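Local coordinates for protein 401aa long hypothetical glucose-1-phosphate thymidylyltransferase (Sulfolobus tokodaii, PDB 2GGO) that probably transfers nucleotidyl groups to sugar 1-phosphates and acetylates amino-sugar 1-phosphates, serving UDP-N-acetylglucosamine and UDP-N-acetylgalactosamine synthesis, at residues D208-K220 against V341-L355. Sequence-based numbering, arbitrary orientation.
Sequences DIGKPWNIIDVNK and VNVKGKRISSGRRKL
The carbonyl oxygen of Lys354 is gripped side-on by two nitrogens of Arg352, a residue that packs on Trp213: NE lies 3.1 Å from Lys354 O and NH2 somewhat farther, from opposite faces of the carbonyl plane. The aliphatic CD of Arg352 lies 4.2 Å from CB of Trp213. NH2 also forms a salt bridge with Asp314, and these bonds fix the guanidinium beside helix 212-225. Its NH1 lies 4.2 Å from Asp217 OD1, which sits near the guanidinium plane; that is too long for a salt bridge, though the charges probably attract.

The indole of Trp213 is the centre of the contact. With CG between the backbone N and the carbonyl carbon (chi1 55°), its ring reaches out over the bend at Ser349 to Arg352. Ser350 packs on one face, its CA 3.7 Å from the centroid of the six-membered ring and 19° off the normal, a CH-pi contact, while CB of Lys211 lies over the rim of the opposite face. The bend is held in shape by two successive ST turns: Ser349 OG accepts from Gly351 N and also hydrogen-bonds Glu338, and Ser350 OG accepts from Arg352 N at 2.8 Å and also bonds Val339 O. CD1 of Ile348 meets the ring edge at Trp213 CH2, 3.7 Å away and near the plane, and Val341 CG2 approaches CZ3 at the same distance. Val343 and Leu355 extend this apolar lining, to which Phe358 of strand 358-359 in the beta-helix adds.

The hairpin 340-349, which carries Val341, Val343 and Ile348, turns through a type I' turn from Val343 to Lys346, and Val343 also touches Arg13, a probable nucleoside triphosphate-binding residue. Trp213 thus joins the final helix of the GT-A-type nucleotidyltransferase domain to a hairpin and loop inserted between coils of the left-handed beta-helix built from hexapeptide repeats.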
ATOM      1  N   ASP A 208       6.503  -3.978   1.956  1.00 37.93           N
ATOM      2  CA  ASP A 208       5.875  -2.924   2.742  1.00 38.42           C
ATOM      3  C   ASP A 208       5.433  -1.823   1.790  1.00 38.18           C
ATOM      4  O   ASP A 208       6.163  -1.425   0.871  1.00 38.58           O
ATOM      5  CB  ASP A 208       6.730  -2.388   3.889  1.00 39.40           C
ATOM      6  CG  ASP A 208       7.838  -1.542   3.417  1.00 41.83           C
ATOM      7  OD1 ASP A 208       8.342  -1.862   2.317  1.00 44.93           O
ATOM      8  OD2 ASP A 208       8.209  -0.585   4.137  1.00 45.83           O
ATOM      9  N   ILE A 209       4.211  -1.355   1.962  1.00 37.24           N
ATOM     10  CA  ILE A 209       3.716  -0.370   1.049  1.00 35.82           C
ATOM     11  C   ILE A 209       4.151   0.934   1.672  1.00 35.17           C
ATOM     12  O   ILE A 209       3.418   1.560   2.394  1.00 35.78           O
ATOM     13  CB  ILE A 209       2.229  -0.516   0.890  1.00 36.06           C
ATOM     14  CG1 ILE A 209       1.921  -1.864   0.254  1.00 32.90           C
ATOM     15  CG2 ILE A 209       1.670   0.594   0.011  1.00 36.97           C
ATOM     16  CD1 ILE A 209       0.470  -2.185   0.385  1.00 35.16           C
ATOM     17  N   GLY A 210       5.396   1.302   1.420  1.00 34.97           N
ATOM     18  CA  GLY A 210       5.996   2.458   2.065  1.00 34.97           C
ATOM     19  C   GLY A 210       6.281   3.642   1.163  1.00 34.82           C
ATOM     20  O   GLY A 210       6.788   4.667   1.610  1.00 36.38           O
ATOM     21  N   LYS A 211       5.979   3.511  -0.117  1.00 34.19           N
ATOM     22  CA  LYS A 211       6.154   4.631  -1.048  1.00 33.84           C
ATOM     23  C   LYS A 211       5.108   4.513  -2.144  1.00 31.29           C
ATOM     24  O   LYS A 211       4.612   3.404  -2.415  1.00 31.17           O
ATOM     25  CB  LYS A 211       7.620   4.700  -1.521  1.00 34.61           C
ATOM     26  CG  LYS A 211       8.572   5.154  -0.365  1.00 38.68           C
ATOM     27  CD  LYS A 211      10.018   5.262  -0.767  1.00 37.26           C
ATOM     28  CE  LYS A 211      10.655   3.882  -0.965  1.00 44.67           C
ATOM     29  NZ  LYS A 211      11.765   3.631   0.005  1.00 47.98           N
ATOM     30  N   PRO A 212       4.657   5.662  -2.730  1.00 30.44           N
ATOM     31  CA  PRO A 212       3.409   5.587  -3.521  1.00 28.71           C
ATOM     32  C   PRO A 212       3.502   4.643  -4.701  1.00 28.08           C
ATOM     33  O   PRO A 212       2.534   3.943  -5.006  1.00 28.03           O
ATOM     34  CB  PRO A 212       3.142   7.049  -3.949  1.00 28.88           C
ATOM     35  CG  PRO A 212       3.977   7.867  -3.052  1.00 29.77           C
ATOM     36  CD  PRO A 212       5.196   7.031  -2.710  1.00 29.90           C
ATOM     37  N   TRP A 213       4.670   4.536  -5.306  1.00 26.98           N
ATOM     38  CA  TRP A 213       4.784   3.574  -6.375  1.00 27.01           C
ATOM     39  C   TRP A 213       4.597   2.138  -5.964  1.00 27.21           C
ATOM     40  O   TRP A 213       4.256   1.335  -6.822  1.00 27.67           O
ATOM     41  CB  TRP A 213       6.047   3.745  -7.187  1.00 27.11           C
ATOM     42  CG  TRP A 213       7.253   3.726  -6.418  1.00 25.44           C
ATOM     43  CD1 TRP A 213       8.003   2.638  -6.168  1.00 26.43           C
ATOM     44  CD2 TRP A 213       7.901   4.839  -5.746  1.00 26.38           C
ATOM     45  NE1 TRP A 213       9.074   2.977  -5.348  1.00 27.38           N
ATOM     46  CE2 TRP A 213       9.045   4.329  -5.113  1.00 28.52           C
ATOM     47  CE3 TRP A 213       7.618   6.209  -5.620  1.00 26.67           C
ATOM     48  CZ2 TRP A 213       9.911   5.126  -4.377  1.00 25.40           C
ATOM     49  CZ3 TRP A 213       8.489   7.003  -4.887  1.00 27.67           C
ATOM     50  CH2 TRP A 213       9.623   6.463  -4.283  1.00 27.15           C
ATOM     51  N   ASN A 214       4.799   1.795  -4.676  1.00 27.55           N
ATOM     52  CA  ASN A 214       4.525   0.426  -4.192  1.00 25.32           C
ATOM     53  C   ASN A 214       3.085   0.038  -4.290  1.00 24.74           C
ATOM     54  O   ASN A 214       2.788  -1.122  -4.371  1.00 24.30           O
ATOM     55  CB  ASN A 214       5.015   0.144  -2.779  1.00 26.81           C
ATOM     56  CG  ASN A 214       6.508   0.423  -2.583  1.00 26.36           C
ATOM     57  OD1 ASN A 214       7.366   0.039  -3.395  1.00 30.52           O
ATOM     58  ND2 ASN A 214       6.831   1.046  -1.473  1.00 24.89           N
ATOM     59  N   ILE A 215       2.166   0.993  -4.337  1.00 23.21           N
ATOM     60  CA  ILE A 215       0.778   0.664  -4.685  1.00 23.45           C
ATOM     61  C   ILE A 215       0.660  -0.001  -6.072  1.00 22.47           C
ATOM     62  O   ILE A 215      -0.164  -0.910  -6.293  1.00 23.97           O
ATOM     63  CB  ILE A 215      -0.131   1.925  -4.578  1.00 23.92           C
ATOM     64  CG1 ILE A 215       0.080   2.632  -3.236  1.00 20.48           C
ATOM     65  CG2 ILE A 215      -1.597   1.572  -4.865  1.00 25.53           C
ATOM     66  CD1 ILE A 215      -0.971   3.735  -2.908  1.00 23.15           C
ATOM     67  N   ILE A 216       1.491   0.466  -7.011  1.00 23.81           N
ATOM     68  CA  ILE A 216       1.600  -0.198  -8.318  1.00 22.22           C
ATOM     69  C   ILE A 216       2.234  -1.600  -8.152  1.00 21.56           C
ATOM     70  O   ILE A 216       1.680  -2.579  -8.561  1.00 21.10           O
ATOM     71  CB  ILE A 216       2.330   0.653  -9.400  1.00 23.23           C
ATOM     72  CG1 ILE A 216       1.660   2.050  -9.517  1.00 23.97           C
ATOM     73  CG2 ILE A 216       2.102  -0.021 -10.720  1.00 22.40           C
ATOM     74  CD1 ILE A 216       2.523   3.214 -10.182  1.00 19.43           C
ATOM     75  N   ASP A 217       3.403  -1.666  -7.562  1.00 21.79           N
ATOM     76  CA  ASP A 217       4.013  -2.928  -7.178  1.00 24.15           C
ATOM     77  C   ASP A 217       2.972  -3.964  -6.677  1.00 24.93           C
ATOM     78  O   ASP A 217       2.714  -4.971  -7.370  1.00 26.73           O
ATOM     79  CB  ASP A 217       5.082  -2.651  -6.107  1.00 24.22           C
ATOM     80  CG  ASP A 217       6.193  -1.783  -6.612  1.00 24.02           C
ATOM     81  OD1 ASP A 217       6.255  -1.610  -7.841  1.00 32.30           O
ATOM     82  OD2 ASP A 217       7.004  -1.243  -5.814  1.00 28.27           O
ATOM     83  N   VAL A 218       2.324  -3.741  -5.533  1.00 24.85           N
ATOM     84  CA  VAL A 218       1.436  -4.851  -5.042  1.00 26.14           C
ATOM     85  C   VAL A 218       0.225  -5.163  -5.908  1.00 26.26           C
ATOM     86  O   VAL A 218      -0.298  -6.310  -5.965  1.00 28.68           O
ATOM     87  CB  VAL A 218       1.003  -4.696  -3.541  1.00 27.44           C
ATOM     88  CG1 VAL A 218       2.218  -4.616  -2.675  1.00 30.65           C
ATOM     89  CG2 VAL A 218       0.232  -3.420  -3.376  1.00 28.67           C
ATOM     90  N   ASN A 219      -0.284  -4.153  -6.593  1.00 25.64           N
ATOM     91  CA  ASN A 219      -1.498  -4.376  -7.367  1.00 24.65           C
ATOM     92  C   ASN A 219      -1.100  -5.159  -8.576  1.00 25.18           C
ATOM     93  O   ASN A 219      -1.871  -5.998  -9.044  1.00 27.17           O
ATOM     94  CB  ASN A 219      -2.091  -3.012  -7.785  1.00 23.67           C
ATOM     95  CG  ASN A 219      -3.212  -2.581  -6.941  1.00 18.97           C
ATOM     96  OD1 ASN A 219      -4.335  -3.000  -7.132  1.00 22.72           O
ATOM     97  ND2 ASN A 219      -2.941  -1.709  -5.990  1.00 18.79           N
ATOM     98  N   LYS A 220       0.128  -4.937  -9.062  1.00 25.13           N
ATOM     99  CA  LYS A 220       0.622  -5.748 -10.195  1.00 24.53           C
ATOM    100  C   LYS A 220       0.778  -7.190  -9.760  1.00 25.75           C
ATOM    101  O   LYS A 220       0.204  -8.100 -10.351  1.00 24.09           O
ATOM    102  CB  LYS A 220       1.943  -5.214 -10.703  1.00 24.66           C
ATOM    103  CG  LYS A 220       1.835  -3.989 -11.616  1.00 19.16           C
ATOM    104  CD  LYS A 220       3.200  -3.592 -12.028  1.00 21.38           C
ATOM    105  CE  LYS A 220       3.704  -4.528 -13.146  1.00 20.06           C
ATOM    106  NZ  LYS A 220       5.025  -3.984 -13.482  1.00 23.28           N
ATOM    107  N   VAL A 341      10.781  11.568  -6.723  1.00 31.35           N
ATOM    108  CA  VAL A 341       9.517  11.905  -6.072  1.00 31.30           C
ATOM    109  C   VAL A 341       9.855  12.523  -4.713  1.00 32.64           C
ATOM    110  O   VAL A 341      10.761  12.054  -4.030  1.00 32.55           O
ATOM    111  CB  VAL A 341       8.636  10.629  -5.914  1.00 31.13           C
ATOM    112  CG1 VAL A 341       7.271  10.955  -5.344  1.00 28.96           C
ATOM    113  CG2 VAL A 341       8.514   9.890  -7.233  1.00 28.04           C
ATOM    114  N   ASN A 342       9.162  13.586  -4.326  1.00 33.00           N
ATOM    115  CA  ASN A 342       9.327  14.129  -3.008  1.00 33.98           C
ATOM    116  C   ASN A 342       8.528  13.281  -2.094  1.00 34.78           C
ATOM    117  O   ASN A 342       7.335  13.104  -2.316  1.00 34.78           O
ATOM    118  CB  ASN A 342       8.830  15.552  -2.957  1.00 33.66           C
ATOM    119  CG  ASN A 342       9.578  16.428  -3.912  1.00 36.41           C
ATOM    120  OD1 ASN A 342      10.809  16.355  -3.996  1.00 35.90           O
ATOM    121  ND2 ASN A 342       8.855  17.256  -4.661  1.00 36.78           N
ATOM    122  N   VAL A 343       9.191  12.707  -1.099  1.00 35.67           N
ATOM    123  CA  VAL A 343       8.513  11.862  -0.119  1.00 37.98           C
ATOM    124  C   VAL A 343       8.933  12.336   1.267  1.00 39.57           C
ATOM    125  O   VAL A 343      10.107  12.247   1.614  1.00 40.59           O
ATOM    126  CB  VAL A 343       8.799  10.330  -0.332  1.00 38.18           C
ATOM    127  CG1 VAL A 343       8.121   9.496   0.768  1.00 37.85           C
ATOM    128  CG2 VAL A 343       8.332   9.812  -1.719  1.00 36.97           C
ATOM    129  N   LYS A 344       7.967  12.854   2.039  1.00 41.57           N
ATOM    130  CA  LYS A 344       8.222  13.547   3.333  1.00 43.08           C
ATOM    131  C   LYS A 344       9.340  14.574   3.250  1.00 43.62           C
ATOM    132  O   LYS A 344      10.299  14.517   4.037  1.00 43.49           O
ATOM    133  CB  LYS A 344       8.598  12.561   4.430  1.00 43.49           C
ATOM    134  CG  LYS A 344       7.515  11.608   4.813  1.00 45.86           C
ATOM    135  CD  LYS A 344       7.913  10.918   6.093  1.00 49.53           C
ATOM    136  CE  LYS A 344       8.263  11.965   7.163  1.00 50.41           C
ATOM    137  NZ  LYS A 344       7.871  11.485   8.508  1.00 48.62           N
ATOM    138  N   GLY A 345       9.244  15.477   2.281  1.00 44.04           N
ATOM    139  CA  GLY A 345      10.246  16.525   2.109  1.00 45.19           C
ATOM    140  C   GLY A 345      11.643  16.103   1.665  1.00 46.17           C
ATOM    141  O   GLY A 345      12.588  16.885   1.819  1.00 46.86           O
ATOM    142  N   LYS A 346      11.795  14.891   1.120  1.00 46.33           N
ATOM    143  CA  LYS A 346      13.061  14.498   0.476  1.00 46.64           C
ATOM    144  C   LYS A 346      12.863  14.035  -0.968  1.00 45.60           C
ATOM    145  O   LYS A 346      11.933  13.297  -1.236  1.00 45.97           O
ATOM    146  CB  LYS A 346      13.762  13.406   1.281  1.00 47.08           C
ATOM    147  CG  LYS A 346      14.484  13.937   2.525  1.00 51.27           C
ATOM    148  CD  LYS A 346      15.372  12.854   3.119  1.00 56.24           C
ATOM    149  CE  LYS A 346      16.581  12.584   2.209  1.00 58.70           C
ATOM    150  NZ  LYS A 346      16.861  11.113   2.058  1.00 60.74           N
ATOM    151  N   ARG A 347      13.737  14.465  -1.882  1.00 44.87           N
ATOM    152  CA  ARG A 347      13.682  14.021  -3.286  1.00 44.21           C
ATOM    153  C   ARG A 347      14.235  12.631  -3.416  1.00 42.82           C
ATOM    154  O   ARG A 347      15.432  12.459  -3.387  1.00 44.40           O
ATOM    155  CB  ARG A 347      14.610  14.842  -4.163  1.00 44.77           C
ATOM    156  CG  ARG A 347      14.242  16.243  -4.422  1.00 47.24           C
ATOM    157  CD  ARG A 347      13.123  16.322  -5.420  1.00 52.86           C
ATOM    158  NE  ARG A 347      13.462  15.923  -6.780  1.00 53.32           N
ATOM    159  CZ  ARG A 347      12.543  15.785  -7.731  1.00 53.27           C
ATOM    160  NH1 ARG A 347      11.257  15.990  -7.456  1.00 51.15           N
ATOM    161  NH2 ARG A 347      12.909  15.430  -8.952  1.00 54.89           N
ATOM    162  N   ILE A 348      13.430  11.617  -3.610  1.00 40.99           N
ATOM    163  CA  ILE A 348      14.046  10.316  -3.670  1.00 39.55           C
ATOM    164  C   ILE A 348      13.724   9.631  -4.973  1.00 38.54           C
ATOM    165  O   ILE A 348      12.697   9.919  -5.578  1.00 37.31           O
ATOM    166  CB  ILE A 348      13.640   9.441  -2.468  1.00 40.41           C
ATOM    167  CG1 ILE A 348      12.177   9.039  -2.553  1.00 40.51           C
ATOM    168  CG2 ILE A 348      13.915  10.168  -1.105  1.00 41.20           C
ATOM    169  CD1 ILE A 348      11.845   7.907  -1.670  1.00 39.84           C
ATOM    170  N   SER A 349      14.589   8.714  -5.388  1.00 36.61           N
ATOM    171  CA  SER A 349      14.368   8.044  -6.612  1.00 36.39           C
ATOM    172  C   SER A 349      13.428   6.940  -6.425  1.00 35.73           C
ATOM    173  O   SER A 349      13.510   6.202  -5.469  1.00 35.41           O
ATOM    174  CB  SER A 349      15.612   7.414  -7.181  1.00 37.01           C
ATOM    175  OG  SER A 349      15.188   6.421  -8.136  1.00 39.42           O
ATOM    176  N   SER A 350      12.593   6.755  -7.426  1.00 34.85           N
ATOM    177  CA  SER A 350      11.598   5.745  -7.374  1.00 33.62           C
ATOM    178  C   SER A 350      12.158   4.420  -7.820  1.00 33.76           C
ATOM    179  O   SER A 350      11.506   3.386  -7.685  1.00 33.28           O
ATOM    180  CB  SER A 350      10.487   6.148  -8.336  1.00 32.46           C
ATOM    181  OG  SER A 350      10.960   6.009  -9.653  1.00 31.41           O
ATOM    182  N   GLY A 351      13.335   4.454  -8.425  1.00 33.78           N
ATOM    183  CA  GLY A 351      13.863   3.257  -9.070  1.00 34.20           C
ATOM    184  C   GLY A 351      13.255   2.987 -10.432  1.00 34.91           C
ATOM    185  O   GLY A 351      13.605   2.001 -11.076  1.00 36.97           O
ATOM    186  N   ARG A 352      12.364   3.869 -10.896  1.00 33.88           N
ATOM    187  CA  ARG A 352      11.645   3.618 -12.131  1.00 32.34           C
ATOM    188  C   ARG A 352      12.006   4.662 -13.164  1.00 32.14           C
ATOM    189  O   ARG A 352      12.067   5.848 -12.875  1.00 31.75           O
ATOM    190  CB  ARG A 352      10.147   3.561 -11.900  1.00 32.53           C
ATOM    191  CG  ARG A 352       9.680   2.436 -10.973  1.00 32.22           C
ATOM    192  CD  ARG A 352       8.235   2.671 -10.557  1.00 33.49           C
ATOM    193  NE  ARG A 352       7.330   2.732 -11.715  1.00 34.64           N
ATOM    194  CZ  ARG A 352       6.450   1.797 -12.081  1.00 38.47           C
ATOM    195  NH1 ARG A 352       6.309   0.668 -11.383  1.00 37.18           N
ATOM    196  NH2 ARG A 352       5.710   1.986 -13.178  1.00 38.43           N
ATOM    197  N   ARG A 353      12.275   4.169 -14.357  1.00 32.42           N
ATOM    198  CA  ARG A 353      12.639   4.975 -15.501  1.00 33.89           C
ATOM    199  C   ARG A 353      11.352   5.593 -16.029  1.00 30.31           C
ATOM    200  O   ARG A 353      11.354   6.759 -16.452  1.00 29.88           O
ATOM    201  CB  ARG A 353      13.281   4.088 -16.594  1.00 33.51           C
ATOM    202  CG  ARG A 353      13.992   4.878 -17.746  1.00 39.46           C
ATOM    203  CD  ARG A 353      13.890   4.173 -19.141  1.00 39.07           C
ATOM    204  NE  ARG A 353      14.297   5.085 -20.214  1.00 48.91           N
ATOM    205  CZ  ARG A 353      13.818   5.082 -21.464  1.00 50.28           C
ATOM    206  NH1 ARG A 353      12.886   4.198 -21.836  1.00 49.45           N
ATOM    207  NH2 ARG A 353      14.282   5.984 -22.344  1.00 49.09           N
ATOM    208  N   LYS A 354      10.292   4.783 -16.009  1.00 28.63           N
ATOM    209  CA  LYS A 354       8.872   5.205 -16.277  1.00 26.70           C
ATOM    210  C   LYS A 354       7.975   5.319 -15.011  1.00 23.52           C
ATOM    211  O   LYS A 354       7.641   4.329 -14.304  1.00 21.67           O
ATOM    212  CB  LYS A 354       8.194   4.280 -17.274  1.00 27.49           C
ATOM    213  CG  LYS A 354       8.836   4.305 -18.673  1.00 27.51           C
ATOM    214  CD  LYS A 354       7.739   4.298 -19.702  1.00 30.64           C
ATOM    215  CE  LYS A 354       8.175   4.897 -21.003  1.00 32.42           C
ATOM    216  NZ  LYS A 354       8.556   3.727 -21.827  1.00 34.37           N
ATOM    217  N   LEU A 355       7.578   6.543 -14.724  1.00 20.02           N
ATOM    218  CA  LEU A 355       6.742   6.796 -13.583  1.00 17.37           C
ATOM    219  C   LEU A 355       5.956   8.062 -13.907  1.00 16.77           C
ATOM    220  O   LEU A 355       6.523   9.054 -14.292  1.00 15.57           O
ATOM    221  CB  LEU A 355       7.583   6.982 -12.316  1.00 19.31           C
ATOM    222  CG  LEU A 355       6.714   7.251 -11.066  1.00 20.26           C
ATOM    223  CD1 LEU A 355       5.813   6.020 -10.807  1.00 20.13           C
ATOM    224  CD2 LEU A 355       7.599   7.530  -9.905  1.00 24.22           C
TER